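Long-range contacts in fructose 1-phosphate kinase (Staphylococcus aureus, PDB 2JG5), which probably catalyses the ATP-dependent phosphorylation of fructose 1-phosphate to fructose 1,6-bisphosphate, with tagatose 6-phosphate kinase activity also ascribed to it: residues A[10-16]-A[88-94]; A[58-64]-A[84-88]; A[241-247]-A[279-283]; A[43-47]-A[73-77]. All coordinates share one frame; numbering follows the deposited sequence.

Contact 1 (A[10-16]-A[88-94]); sequences SIDYVIF and RINVKLK
D12 and N90 run abreast from two parallel neighbours, strands 10-16 and 88-94, in the middle of the four-stranded lid sheet of this pfkB-family kinase. Their carboxylate and amide planes are turned only 11° apart. OG of S10 reaches forward along its own strand and gives a 2.7 Å bond to OD1 of D12, on the syn side but somewhat out of the carboxylate plane. In the amide of N90, OD1 accepts from A103 N; ND2 lies over the R88 guanidinium toward its rim, and that group bonds to N8 O and A103 O. Further along this face K94 runs beside F16, its CB over one face of the ring, 4.3 Å from the centroid. A bend at chi3 (71°) brings K94 NZ back to F16 CZ, and K94 CD rests 3.6 Å from V14 CG1. K92 sends its amine to E100 and N102.

The opposite face is apolar: branched residues, at home on strands, give a firm surface. Y13 CB packs on I89 CG2 (3.7 Å), and I15 lies aslant V91, CD1 to CG1 3.7 Å. Y13 OH bonds to I89 O of the second subunit, and the reverse bond is also made, consistent with the beta-clasp dimer of the ribokinase family. Between the two faces, in the sheet itself, six backbone bonds, such as N90 N to I11 O at 2.8 Å, set the register. Chemically the sheet is two-sided: one face mixes charged and amide groups with V14, F16 and lysine methylenes; the other is apolar and in part meets the second subunit.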
loop_
_atom_site.group_PDB
_atom_site.type_symbol
_atom_site.label_atom_id
_atom_site.label_comp_id
_atom_site.label_asym_id
_atom_site.label_seq_id
_atom_site.Cartn_x
_atom_site.Cartn_y
_atom_site.Cartn_z
ATOM N N SER A 10 -1.442 -11.483 -1.290
ATOM C CA SER A 10 -0.933 -10.146 -1.512
ATOM C C SER A 10 -1.955 -9.193 -2.058
ATOM O O SER A 10 -2.898 -9.587 -2.745
ATOM C CB SER A 10 0.243 -10.195 -2.487
ATOM O OG SER A 10 -0.139 -10.869 -3.664
ATOM N N ILE A 11 -1.765 -7.923 -1.739
ATOM C CA ILE A 11 -2.274 -6.891 -2.609
ATOM C C ILE A 11 -1.197 -6.702 -3.671
ATOM O O ILE A 11 -0.009 -6.508 -3.369
ATOM C CB ILE A 11 -2.596 -5.579 -1.873
ATOM C CG1 ILE A 11 -3.593 -5.851 -0.752
ATOM C CG2 ILE A 11 -3.178 -4.530 -2.850
ATOM C CD1 ILE A 11 -3.876 -4.666 0.131
ATOM N N ASP A 12 -1.612 -6.820 -4.919
ATOM C CA ASP A 12 -0.741 -6.502 -6.019
ATOM C C ASP A 12 -1.010 -5.050 -6.412
ATOM O O ASP A 12 -1.969 -4.737 -7.104
ATOM C CB ASP A 12 -0.953 -7.492 -7.158
ATOM C CG ASP A 12 -0.662 -8.933 -6.737
ATOM O OD1 ASP A 12 -0.012 -9.130 -5.690
ATOM O OD2 ASP A 12 -1.072 -9.873 -7.454
ATOM N N TYR A 13 -0.156 -4.167 -5.907
ATOM C CA TYR A 13 -0.245 -2.747 -6.192
ATOM C C TYR A 13 0.415 -2.442 -7.546
ATOM O O TYR A 13 1.639 -2.339 -7.659
ATOM C CB TYR A 13 0.383 -1.961 -5.038
ATOM C CG TYR A 13 0.242 -0.460 -5.116
ATOM C CD1 TYR A 13 -0.811 0.134 -5.817
ATOM C CD2 TYR A 13 1.153 0.370 -4.465
ATOM C CE1 TYR A 13 -0.937 1.517 -5.881
ATOM C CE2 TYR A 13 1.038 1.761 -4.524
ATOM C CZ TYR A 13 -0.010 2.324 -5.233
ATOM O OH TYR A 13 -0.145 3.684 -5.282
ATOM N N VAL A 14 -0.420 -2.322 -8.574
ATOM C CA VAL A 14 0.059 -2.095 -9.926
ATOM C C VAL A 14 0.171 -0.592 -10.192
ATOM O O VAL A 14 -0.793 0.147 -10.009
ATOM C CB VAL A 14 -0.835 -2.784 -10.979
ATOM C CG1 VAL A 14 -0.333 -2.479 -12.374
ATOM C CG2 VAL A 14 -0.863 -4.296 -10.758
ATOM N N ILE A 15 1.361 -0.157 -10.601
ATOM C CA ILE A 15 1.652 1.254 -10.795
ATOM C C ILE A 15 2.139 1.497 -12.216
ATOM O O ILE A 15 3.155 0.935 -12.648
ATOM C CB ILE A 15 2.707 1.780 -9.781
ATOM C CG1 ILE A 15 2.293 1.456 -8.338
ATOM C CG2 ILE A 15 2.912 3.284 -9.964
ATOM C CD1 ILE A 15 3.383 1.695 -7.308
ATOM N N PHE A 16 1.393 2.317 -12.948
ATOM C CA PHE A 16 1.807 2.722 -14.269
ATOM C C PHE A 16 2.541 4.028 -14.128
ATOM O O PHE A 16 2.030 4.973 -13.507
ATOM C CB PHE A 16 0.608 2.885 -15.203
ATOM C CG PHE A 16 -0.046 1.586 -15.581
ATOM C CD1 PHE A 16 -0.882 0.922 -14.680
ATOM C CD2 PHE A 16 0.165 1.029 -16.832
ATOM C CE1 PHE A 16 -1.485 -0.283 -15.027
ATOM C CE2 PHE A 16 -0.436 -0.179 -17.186
ATOM C CZ PHE A 16 -1.267 -0.833 -16.282
ATOM N N ARG A 88 0.765 -8.675 2.965
ATOM C CA ARG A 88 1.773 -7.924 2.197
ATOM C C ARG A 88 1.203 -7.152 1.019
ATOM O O ARG A 88 0.140 -7.505 0.482
ATOM C CB ARG A 88 2.928 -8.816 1.736
ATOM C CG ARG A 88 2.521 -9.988 0.876
ATOM C CD ARG A 88 3.731 -10.708 0.348
ATOM N NE ARG A 88 3.342 -11.950 -0.294
ATOM C CZ ARG A 88 4.062 -12.612 -1.191
ATOM N NH1 ARG A 88 5.235 -12.146 -1.598
ATOM N NH2 ARG A 88 3.593 -13.745 -1.689
ATOM N N ILE A 89 1.932 -6.098 0.651
ATOM C CA ILE A 89 1.686 -5.333 -0.559
ATOM C C ILE A 89 2.879 -5.484 -1.499
ATOM O O ILE A 89 3.975 -4.994 -1.232
ATOM C CB ILE A 89 1.415 -3.814 -0.295
ATOM C CG1 ILE A 89 0.215 -3.620 0.663
ATOM C CG2 ILE A 89 1.134 -3.130 -1.613
ATOM C CD1 ILE A 89 -0.019 -2.150 1.141
ATOM N N ASN A 90 2.641 -6.183 -2.598
ATOM C CA ASN A 90 3.630 -6.382 -3.621
ATOM C C ASN A 90 3.483 -5.286 -4.659
ATOM O O ASN A 90 2.367 -4.881 -4.969
ATOM C CB ASN A 90 3.405 -7.739 -4.271
ATOM C CG ASN A 90 3.679 -8.885 -3.329
ATOM O OD1 ASN A 90 4.175 -8.687 -2.220
ATOM N ND2 ASN A 90 3.360 -10.102 -3.768
ATOM N N VAL A 91 4.603 -4.789 -5.173
ATOM C CA VAL A 91 4.568 -3.692 -6.145
ATOM C C VAL A 91 4.942 -4.165 -7.554
ATOM O O VAL A 91 5.931 -4.857 -7.732
ATOM C CB VAL A 91 5.443 -2.493 -5.703
ATOM C CG1 VAL A 91 5.391 -1.373 -6.733
ATOM C CG2 VAL A 91 4.979 -1.967 -4.353
ATOM N N LYS A 92 4.130 -3.793 -8.540
ATOM C CA LYS A 92 4.391 -4.104 -9.942
ATOM C C LYS A 92 4.516 -2.793 -10.706
ATOM O O LYS A 92 3.525 -2.076 -10.869
ATOM C CB LYS A 92 3.243 -4.943 -10.539
ATOM C CG LYS A 92 2.637 -6.013 -9.602
ATOM C CD LYS A 92 3.626 -7.130 -9.289
ATOM C CE LYS A 92 3.228 -7.928 -8.036
ATOM N NZ LYS A 92 4.088 -9.147 -7.824
ATOM N N LEU A 93 5.727 -2.471 -11.157
ATOM C CA LEU A 93 5.980 -1.225 -11.895
ATOM C C LEU A 93 5.897 -1.429 -13.400
ATOM O O LEU A 93 6.761 -2.073 -14.018
ATOM C CB LEU A 93 7.333 -0.611 -11.525
ATOM C CG LEU A 93 7.607 -0.249 -10.066
ATOM C CD1 LEU A 93 9.005 0.318 -9.934
ATOM C CD2 LEU A 93 6.569 0.733 -9.525
ATOM N N LYS A 94 4.851 -0.870 -13.989
ATOM C CA LYS A 94 4.647 -1.007 -15.417
ATOM C C LYS A 94 5.060 0.265 -16.154
ATOM O O LYS A 94 4.301 1.235 -16.214
ATOM C CB LYS A 94 3.200 -1.414 -15.721
ATOM C CG LYS A 94 2.757 -2.720 -15.032
ATOM C CD LYS A 94 1.355 -3.148 -15.448
ATOM C CE LYS A 94 1.307 -3.644 -16.891
ATOM N NZ LYS A 94 -0.078 -3.574 -17.466
#

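Contact 2 (A[58-64]-A[84-88]); sequences FAGGFPG and DEDTR
T87 OG1 meets the backbone of G60 directly, accepting from G60 N at 3.1 Å, while T87 N returns a nearly straight bond to G60 O (3.0 Å, 171°). Threonine suits the place because its hydroxyl takes G60 N while its branched CB packs on P63 CB at 3.7 Å; the backbone N adds the second bond. A chi1 of -72° sets OG1 beside that backbone N, so that both bonds leave from the same flank. The lack of a side chain on G60 allows E85 O to lie 3.4 Å from its CA. The ring of P63 also crosses the side chain of D86.

Around this core lie two waters. One joins T87 OG1 to F58 O; the other accepts from F62 N, near the start of helix 61-73, and donates to D86 OD1 at 2.8 Å. G61, whose positive phi glycine tolerates readily, turns the chain into that helix, and D86 OD1 sits 3.3 Å from its CA. Farther out, D86 OD2 forms a salt bridge to K33 of the second subunit. The loop before strand 88-94 is thus clasped to the start of helix 61-73 by a hydroxyl with two polar partners, G60 N and a water, and D86 extends the join, through water and charge, to the dimer interface.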
loop_
_atom_site.group_PDB
_atom_site.type_symbol
_atom_site.label_atom_id
_atom_site.label_comp_id
_atom_site.label_asym_id
_atom_site.label_seq_id
_atom_site.Cartn_x
_atom_site.Cartn_y
_atom_site.Cartn_z
ATOM N N PHE A 58 -3.639 -16.970 5.201
ATOM C CA PHE A 58 -3.445 -15.965 6.250
ATOM C C PHE A 58 -3.733 -14.541 5.826
ATOM O O PHE A 58 -3.199 -14.068 4.825
ATOM C CB PHE A 58 -2.034 -16.082 6.844
ATOM C CG PHE A 58 -1.693 -17.478 7.288
ATOM C CD1 PHE A 58 -0.924 -18.306 6.482
ATOM C CD2 PHE A 58 -2.183 -17.978 8.497
ATOM C CE1 PHE A 58 -0.642 -19.602 6.878
ATOM C CE2 PHE A 58 -1.899 -19.265 8.894
ATOM C CZ PHE A 58 -1.130 -20.078 8.095
ATOM N N ALA A 59 -4.581 -13.855 6.599
ATOM C CA ALA A 59 -4.805 -12.421 6.383
ATOM C C ALA A 59 -4.757 -11.613 7.681
ATOM O O ALA A 59 -5.121 -12.103 8.751
ATOM C CB ALA A 59 -6.094 -12.172 5.629
ATOM N N GLY A 60 -4.301 -10.369 7.569
ATOM C CA GLY A 60 -4.155 -9.500 8.719
ATOM C C GLY A 60 -4.168 -8.035 8.341
ATOM O O GLY A 60 -3.829 -7.665 7.214
ATOM N N GLY A 61 -4.559 -7.213 9.310
ATOM C CA GLY A 61 -4.665 -5.781 9.143
ATOM C C GLY A 61 -5.693 -5.393 8.104
ATOM O O GLY A 61 -6.596 -6.170 7.763
ATOM N N PHE A 62 -5.543 -4.181 7.591
ATOM C CA PHE A 62 -6.456 -3.677 6.587
ATOM C C PHE A 62 -6.108 -4.166 5.172
ATOM O O PHE A 62 -7.007 -4.377 4.356
ATOM C CB PHE A 62 -6.575 -2.164 6.701
ATOM C CG PHE A 62 -7.254 -1.712 7.980
ATOM C CD1 PHE A 62 -8.639 -1.863 8.149
ATOM C CD2 PHE A 62 -6.518 -1.135 9.012
ATOM C CE1 PHE A 62 -9.275 -1.444 9.325
ATOM C CE2 PHE A 62 -7.145 -0.718 10.188
ATOM C CZ PHE A 62 -8.529 -0.873 10.341
ATOM N N PRO A 63 -4.810 -4.379 4.882
ATOM C CA PRO A 63 -4.488 -5.168 3.702
ATOM C C PRO A 63 -5.212 -6.511 3.685
ATOM O O PRO A 63 -5.531 -7.015 2.609
ATOM C CB PRO A 63 -2.983 -5.396 3.847
ATOM C CG PRO A 63 -2.511 -4.198 4.550
ATOM C CD PRO A 63 -3.587 -3.906 5.557
ATOM N N GLY A 64 -5.473 -7.073 4.869
ATOM C CA GLY A 64 -6.178 -8.352 5.001
ATOM C C GLY A 64 -7.634 -8.218 4.607
ATOM O O GLY A 64 -8.137 -8.991 3.791
ATOM N N ASP A 84 -1.565 -11.187 13.103
ATOM C CA ASP A 84 -1.383 -9.942 13.853
ATOM C C ASP A 84 -0.624 -8.850 13.077
ATOM O O ASP A 84 -0.518 -7.713 13.538
ATOM C CB ASP A 84 -0.661 -10.231 15.178
ATOM C CG ASP A 84 -1.343 -11.313 15.997
ATOM O OD1 ASP A 84 -2.593 -11.310 16.057
ATOM O OD2 ASP A 84 -0.626 -12.162 16.588
ATOM N N GLU A 85 -0.099 -9.199 11.909
ATOM C CA GLU A 85 0.564 -8.214 11.050
ATOM C C GLU A 85 -0.112 -8.106 9.675
ATOM O O GLU A 85 -0.880 -8.989 9.271
ATOM C CB GLU A 85 2.051 -8.554 10.885
ATOM C CG GLU A 85 2.847 -8.489 12.178
ATOM C CD GLU A 85 4.336 -8.599 11.958
ATOM O OE1 GLU A 85 4.778 -8.698 10.793
ATOM O OE2 GLU A 85 5.066 -8.593 12.964
ATOM N N ASP A 86 0.205 -7.028 8.958
ATOM C CA ASP A 86 -0.424 -6.734 7.675
ATOM C C ASP A 86 -0.107 -7.719 6.560
ATOM O O ASP A 86 1.054 -8.084 6.339
ATOM C CB ASP A 86 -0.070 -5.320 7.222
ATOM C CG ASP A 86 -0.767 -4.257 8.041
ATOM O OD1 ASP A 86 -1.640 -4.595 8.870
ATOM O OD2 ASP A 86 -0.442 -3.077 7.860
ATOM N N THR A 87 -1.159 -8.133 5.860
ATOM C CA THR A 87 -1.034 -8.860 4.602
ATOM C C THR A 87 -0.124 -8.023 3.708
ATOM O O THR A 87 -0.207 -6.788 3.719
ATOM C CB THR A 87 -2.416 -9.083 3.956
ATOM O OG1 THR A 87 -3.141 -10.061 4.717
ATOM C CG2 THR A 87 -2.287 -9.573 2.528
ATOM N N ARG A 88 0.765 -8.675 2.965
ATOM C CA ARG A 88 1.773 -7.924 2.197
ATOM C C ARG A 88 1.203 -7.152 1.019
ATOM O O ARG A 88 0.140 -7.505 0.482
ATOM C CB ARG A 88 2.928 -8.816 1.736
ATOM C CG ARG A 88 2.521 -9.988 0.876
ATOM C CD ARG A 88 3.731 -10.708 0.348
ATOM N NE ARG A 88 3.342 -11.950 -0.294
ATOM C CZ ARG A 88 4.062 -12.612 -1.191
ATOM N NH1 ARG A 88 5.235 -12.146 -1.598
ATOM N NH2 ARG A 88 3.593 -13.745 -1.689
HETATM O O HOH W 1 -1.250 -12.064 4.779
HETATM O O HOH W 2 -3.554 -2.564 8.826
#

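Contact 3 (A[241-247]-A[279-283]); sequences VVNTVGS and TAFDE
N243 lies across the C-terminal end of helix 265-280 and opens an Asx turn, which leads straight into the type II beta turn T244-S247 before helix 247-260. Starting at its root, N243 CB is 3.3 Å from D282 O and somewhat farther from E283 O. With chi1 at -163°, CG stands anti to the backbone N and passes E283 O at 3.8 Å. The amide then divides: ND2 stays alongside E283 O, and OD1 accepts V245 N at 3.0 Å in the carbonyl plane. Asparagine fits because its short amide reaches just two residues ahead.

At the helix end, A280 O takes two donors, V242 N and N243 N, which satisfy a carbonyl that has no further helical turn to bind it. The small side chain of A280 lets T244 CG2 settle at 4.0 Å from its CB. T279 CG2 lies 3.5 Å from V245 O while its OG1 bonds to S250. G246, with positive phi, occupies the glycine-favouring third position of the turn and stands at the N-cap position of helix 247-260; this segment probably corresponds to the glycine-rich signature that forms the anion hole in pfkB relatives. T244 O is gripped twice by S247: by N, and by OG at 2.6 Å on a lone pair.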
loop_
_atom_site.group_PDB
_atom_site.type_symbol
_atom_site.label_atom_id
_atom_site.label_comp_id
_atom_site.label_asym_id
_atom_site.label_seq_id
_atom_site.Cartn_x
_atom_site.Cartn_y
_atom_site.Cartn_z
ATOM N N VAL A 241 2.510 -14.048 -26.375
ATOM C CA VAL A 241 2.504 -14.081 -24.921
ATOM C C VAL A 241 2.436 -12.635 -24.420
ATOM O O VAL A 241 3.324 -11.826 -24.713
ATOM C CB VAL A 241 3.784 -14.779 -24.399
ATOM C CG1 VAL A 241 4.089 -14.376 -22.954
ATOM C CG2 VAL A 241 3.664 -16.296 -24.541
ATOM N N VAL A 242 1.365 -12.302 -23.709
ATOM C CA VAL A 242 1.207 -10.961 -23.157
ATOM C C VAL A 242 1.758 -10.926 -21.737
ATOM O O VAL A 242 2.666 -10.149 -21.439
ATOM C CB VAL A 242 -0.268 -10.484 -23.179
ATOM C CG1 VAL A 242 -0.391 -9.088 -22.592
ATOM C CG2 VAL A 242 -0.826 -10.508 -24.592
ATOM N N ASN A 243 1.215 -11.786 -20.873
ATOM C CA ASN A 243 1.586 -11.837 -19.464
ATOM C C ASN A 243 1.290 -13.211 -18.880
ATOM O O ASN A 243 0.128 -13.580 -18.713
ATOM C CB ASN A 243 0.825 -10.759 -18.688
ATOM C CG ASN A 243 1.433 -10.474 -17.346
ATOM O OD1 ASN A 243 1.772 -11.381 -16.594
ATOM N ND2 ASN A 243 1.569 -9.197 -17.028
ATOM N N THR A 244 2.346 -13.957 -18.565
ATOM C CA THR A 244 2.208 -15.329 -18.072
ATOM C C THR A 244 2.009 -15.406 -16.571
ATOM O O THR A 244 1.811 -16.496 -16.028
ATOM C CB THR A 244 3.408 -16.231 -18.451
ATOM O OG1 THR A 244 4.600 -15.730 -17.839
ATOM C CG2 THR A 244 3.596 -16.289 -19.955
ATOM N N VAL A 245 2.068 -14.264 -15.894
ATOM C CA VAL A 245 1.763 -14.248 -14.467
ATOM C C VAL A 245 0.346 -14.798 -14.275
ATOM O O VAL A 245 -0.605 -14.326 -14.904
ATOM C CB VAL A 245 1.927 -12.840 -13.822
ATOM C CG1 VAL A 245 1.524 -12.868 -12.343
ATOM C CG2 VAL A 245 3.365 -12.329 -13.975
ATOM N N GLY A 246 0.230 -15.828 -13.440
ATOM C CA GLY A 246 -1.051 -16.472 -13.181
ATOM C C GLY A 246 -1.419 -17.671 -14.046
ATOM O O GLY A 246 -2.403 -18.367 -13.746
ATOM N N SER A 247 -0.645 -17.926 -15.104
ATOM C CA SER A 247 -0.966 -19.005 -16.060
ATOM C C SER A 247 -0.804 -20.408 -15.485
ATOM O O SER A 247 -1.594 -21.312 -15.795
ATOM C CB SER A 247 -0.193 -18.854 -17.378
ATOM O OG SER A 247 1.209 -18.771 -17.183
ATOM N N THR A 279 -4.804 -17.035 -20.109
ATOM C CA THR A 279 -4.167 -16.119 -19.152
ATOM C C THR A 279 -2.904 -15.503 -19.735
ATOM O O THR A 279 -2.760 -14.275 -19.750
ATOM C CB THR A 279 -3.824 -16.843 -17.819
ATOM O OG1 THR A 279 -5.034 -17.234 -17.181
ATOM C CG2 THR A 279 -3.046 -15.935 -16.872
ATOM N N ALA A 280 -2.008 -16.362 -20.227
ATOM C CA ALA A 280 -0.773 -15.933 -20.898
ATOM C C ALA A 280 -1.017 -14.871 -21.975
ATOM O O ALA A 280 -0.220 -13.943 -22.125
ATOM C CB ALA A 280 -0.037 -17.132 -21.481
ATOM N N PHE A 281 -2.135 -15.004 -22.691
ATOM C CA PHE A 281 -2.513 -14.094 -23.773
ATOM C C PHE A 281 -3.310 -12.874 -23.290
ATOM O O PHE A 281 -4.021 -12.249 -24.076
ATOM C CB PHE A 281 -3.342 -14.844 -24.832
ATOM C CG PHE A 281 -2.574 -15.885 -25.611
ATOM C CD1 PHE A 281 -1.178 -15.965 -25.548
ATOM C CD2 PHE A 281 -3.259 -16.770 -26.449
ATOM C CE1 PHE A 281 -0.477 -16.931 -26.290
ATOM C CE2 PHE A 281 -2.577 -17.731 -27.202
ATOM C CZ PHE A 281 -1.180 -17.818 -27.119
ATOM N N ASP A 282 -3.181 -12.534 -22.011
ATOM C CA ASP A 282 -4.053 -11.546 -21.368
ATOM C C ASP A 282 -3.273 -10.660 -20.392
ATOM O O ASP A 282 -2.193 -11.042 -19.929
ATOM C CB ASP A 282 -5.178 -12.280 -20.625
ATOM C CG ASP A 282 -6.372 -11.381 -20.308
ATOM O OD1 ASP A 282 -7.421 -11.548 -20.977
ATOM O OD2 ASP A 282 -6.268 -10.528 -19.389
ATOM N N GLU A 283 -3.831 -9.486 -20.080
ATOM C CA GLU A 283 -3.250 -8.579 -19.078
ATOM C C GLU A 283 -3.203 -9.267 -17.730
ATOM O O GLU A 283 -2.164 -9.295 -17.063
ATOM C CB GLU A 283 -4.075 -7.295 -18.904
ATOM C CG GLU A 283 -4.813 -6.762 -20.128
ATOM C CD GLU A 283 -5.633 -5.513 -19.806
ATOM O OE1 GLU A 283 -5.441 -4.925 -18.715
ATOM O OE2 GLU A 283 -6.467 -5.113 -20.645
HETATM O O HOH W 3 -1.371 -12.179 -15.806
#

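Contact 4 (A[43-47]-A[73-77]); sequences SRVLK and NSAIQ
Apolar packing carries most of this contact: I76 pushes its side chain toward the flank of helix 38-48, against S43 and K47, one turn apart. Its CD1 tip touches K47 CB at 3.7 Å and lies equally near S43 O, the carbonyl that holds K47 N in the helix. The other branch, I76 CG2, faces S43 CB at 4.0 Å. K47 and I76 run antiparallel alongside one another, with K47 CG 3.8 Å from I76 CG1. A long branched side chain suits this spot because its two arms reach both helix residues.

Polar contacts are slighter. K47 starts with CG anti to the backbone N (chi1 -170°) and bends at chi2, which carries NZ to A75 O for a weak 3.3 Å hydrogen bond; a long, weak ion pair with E52 adds to it. The R44 guanidinium only approaches S74 OG, obliquely, while the S43 hydroxyl bonds to T4 and S53.

The backbone sets the stage: A75 ends helix 61-73 in a Schellman motif with phi at 65°, and I76 then leads into strand 77-82 of the central parallel sheet. On its other flank helix 38-48 meets helix 247-260 through V45 and L46. The chemistry implies a join made chiefly by hydrocarbon, including the lysine's own methylenes, while the amine adds only a weak bond to A75 O and a long pair with E52.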
loop_
_atom_site.group_PDB
_atom_site.type_symbol
_atom_site.label_atom_id
_atom_site.label_comp_id
_atom_site.label_asym_id
_atom_site.label_seq_id
_atom_site.Cartn_x
_atom_site.Cartn_y
_atom_site.Cartn_z
ATOM N N SER A 43 -8.620 -19.674 -7.144
ATOM C CA SER A 43 -10.019 -19.373 -6.813
ATOM C C SER A 43 -10.648 -18.446 -7.862
ATOM O O SER A 43 -11.819 -18.622 -8.227
ATOM C CB SER A 43 -10.154 -18.768 -5.414
ATOM O OG SER A 43 -9.961 -19.759 -4.425
ATOM N N ARG A 44 -9.857 -17.484 -8.344
ATOM C CA ARG A 44 -10.324 -16.521 -9.344
ATOM C C ARG A 44 -10.658 -17.214 -10.668
ATOM O O ARG A 44 -11.697 -16.927 -11.277
ATOM C CB ARG A 44 -9.302 -15.411 -9.579
ATOM C CG ARG A 44 -9.230 -14.325 -8.511
ATOM C CD ARG A 44 -8.846 -13.019 -9.179
ATOM N NE ARG A 44 -8.514 -11.929 -8.262
ATOM C CZ ARG A 44 -9.236 -10.812 -8.115
ATOM N NH1 ARG A 44 -10.351 -10.638 -8.824
ATOM N NH2 ARG A 44 -8.848 -9.862 -7.264
ATOM N N VAL A 45 -9.796 -18.129 -11.103
ATOM C CA VAL A 45 -10.054 -18.865 -12.342
ATOM C C VAL A 45 -11.179 -19.894 -12.164
ATOM O O VAL A 45 -12.035 -20.029 -13.038
ATOM C CB VAL A 45 -8.781 -19.516 -12.941
ATOM C CG1 VAL A 45 -9.091 -20.155 -14.295
ATOM C CG2 VAL A 45 -7.682 -18.480 -13.104
ATOM N N LEU A 46 -11.196 -20.589 -11.028
ATOM C CA LEU A 46 -12.291 -21.519 -10.756
ATOM C C LEU A 46 -13.599 -20.751 -10.859
ATOM O O LEU A 46 -14.550 -21.237 -11.468
ATOM C CB LEU A 46 -12.160 -22.202 -9.388
ATOM C CG LEU A 46 -11.122 -23.313 -9.166
ATOM C CD1 LEU A 46 -11.021 -23.666 -7.683
ATOM C CD2 LEU A 46 -11.400 -24.581 -10.004
ATOM N N LYS A 47 -13.622 -19.534 -10.301
ATOM C CA LYS A 47 -14.816 -18.672 -10.347
ATOM C C LYS A 47 -15.269 -18.304 -11.758
ATOM O O LYS A 47 -16.458 -18.416 -12.075
ATOM C CB LYS A 47 -14.613 -17.398 -9.519
ATOM C CG LYS A 47 -15.889 -16.589 -9.327
ATOM C CD LYS A 47 -16.937 -17.401 -8.570
ATOM C CE LYS A 47 -18.343 -16.844 -8.769
ATOM N NZ LYS A 47 -19.284 -17.534 -7.843
ATOM N N ASN A 73 -16.648 -9.316 -3.195
ATOM C CA ASN A 73 -17.234 -8.607 -4.334
ATOM C C ASN A 73 -17.239 -9.467 -5.583
ATOM O O ASN A 73 -18.073 -9.282 -6.467
ATOM C CB ASN A 73 -16.491 -7.300 -4.623
ATOM C CG ASN A 73 -16.612 -6.287 -3.494
ATOM O OD1 ASN A 73 -17.407 -6.448 -2.561
ATOM N ND2 ASN A 73 -15.807 -5.235 -3.573
ATOM N N SER A 74 -16.300 -10.407 -5.641
ATOM C CA SER A 74 -16.185 -11.349 -6.748
ATOM C C SER A 74 -17.040 -12.618 -6.542
ATOM O O SER A 74 -17.050 -13.514 -7.398
ATOM C CB SER A 74 -14.717 -11.725 -6.939
ATOM O OG SER A 74 -14.456 -12.065 -8.285
ATOM N N ALA A 75 -17.759 -12.679 -5.419
ATOM C CA ALA A 75 -18.563 -13.845 -5.033
ATOM C C ALA A 75 -17.698 -15.086 -4.769
ATOM O O ALA A 75 -18.099 -16.219 -5.063
ATOM C CB ALA A 75 -19.661 -14.138 -6.071
ATOM N N ILE A 76 -16.506 -14.859 -4.224
ATOM C CA ILE A 76 -15.655 -15.949 -3.766
ATOM C C ILE A 76 -15.578 -15.922 -2.234
ATOM O O ILE A 76 -15.291 -14.884 -1.630
ATOM C CB ILE A 76 -14.251 -15.919 -4.422
ATOM C CG1 ILE A 76 -14.380 -15.982 -5.946
ATOM C CG2 ILE A 76 -13.405 -17.084 -3.925
ATOM C CD1 ILE A 76 -13.165 -15.529 -6.717
ATOM N N GLN A 77 -15.862 -17.064 -1.616
ATOM C CA GLN A 77 -15.825 -17.189 -0.163
ATOM C C GLN A 77 -14.386 -17.297 0.318
ATOM O O GLN A 77 -13.497 -17.708 -0.439
ATOM C CB GLN A 77 -16.629 -18.410 0.307
ATOM C CG GLN A 77 -18.093 -18.394 -0.086
ATOM C CD GLN A 77 -18.787 -19.716 0.212
ATOM O OE1 GLN A 77 -19.128 -20.484 -0.700
ATOM N NE2 GLN A 77 -18.998 -19.991 1.498
#

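How the contacts relate
From the N terminus, strand 10-16 opens the loop that contact 1 closes at strand 88-94, and everything in contacts 2 and 4 is nested within it. Helix 38-48 begins contact 4, and before 73-77 completes it the chain enters 58-64, so contacts 2 and 4 cross; contact 2 closes at 84-88, sharing R88 with contact 1. There they touch, I11 packing on P63, and both reach the second subunit. Contact 4 ties helix 38-48 to the approach to a central strand. Contact 3 follows in series, joining the loop before helix 247-260 to the C-terminal end of helix 265-280; its nearest atoms are about 5 Å from contact 4 and about 6 Å from contact 1.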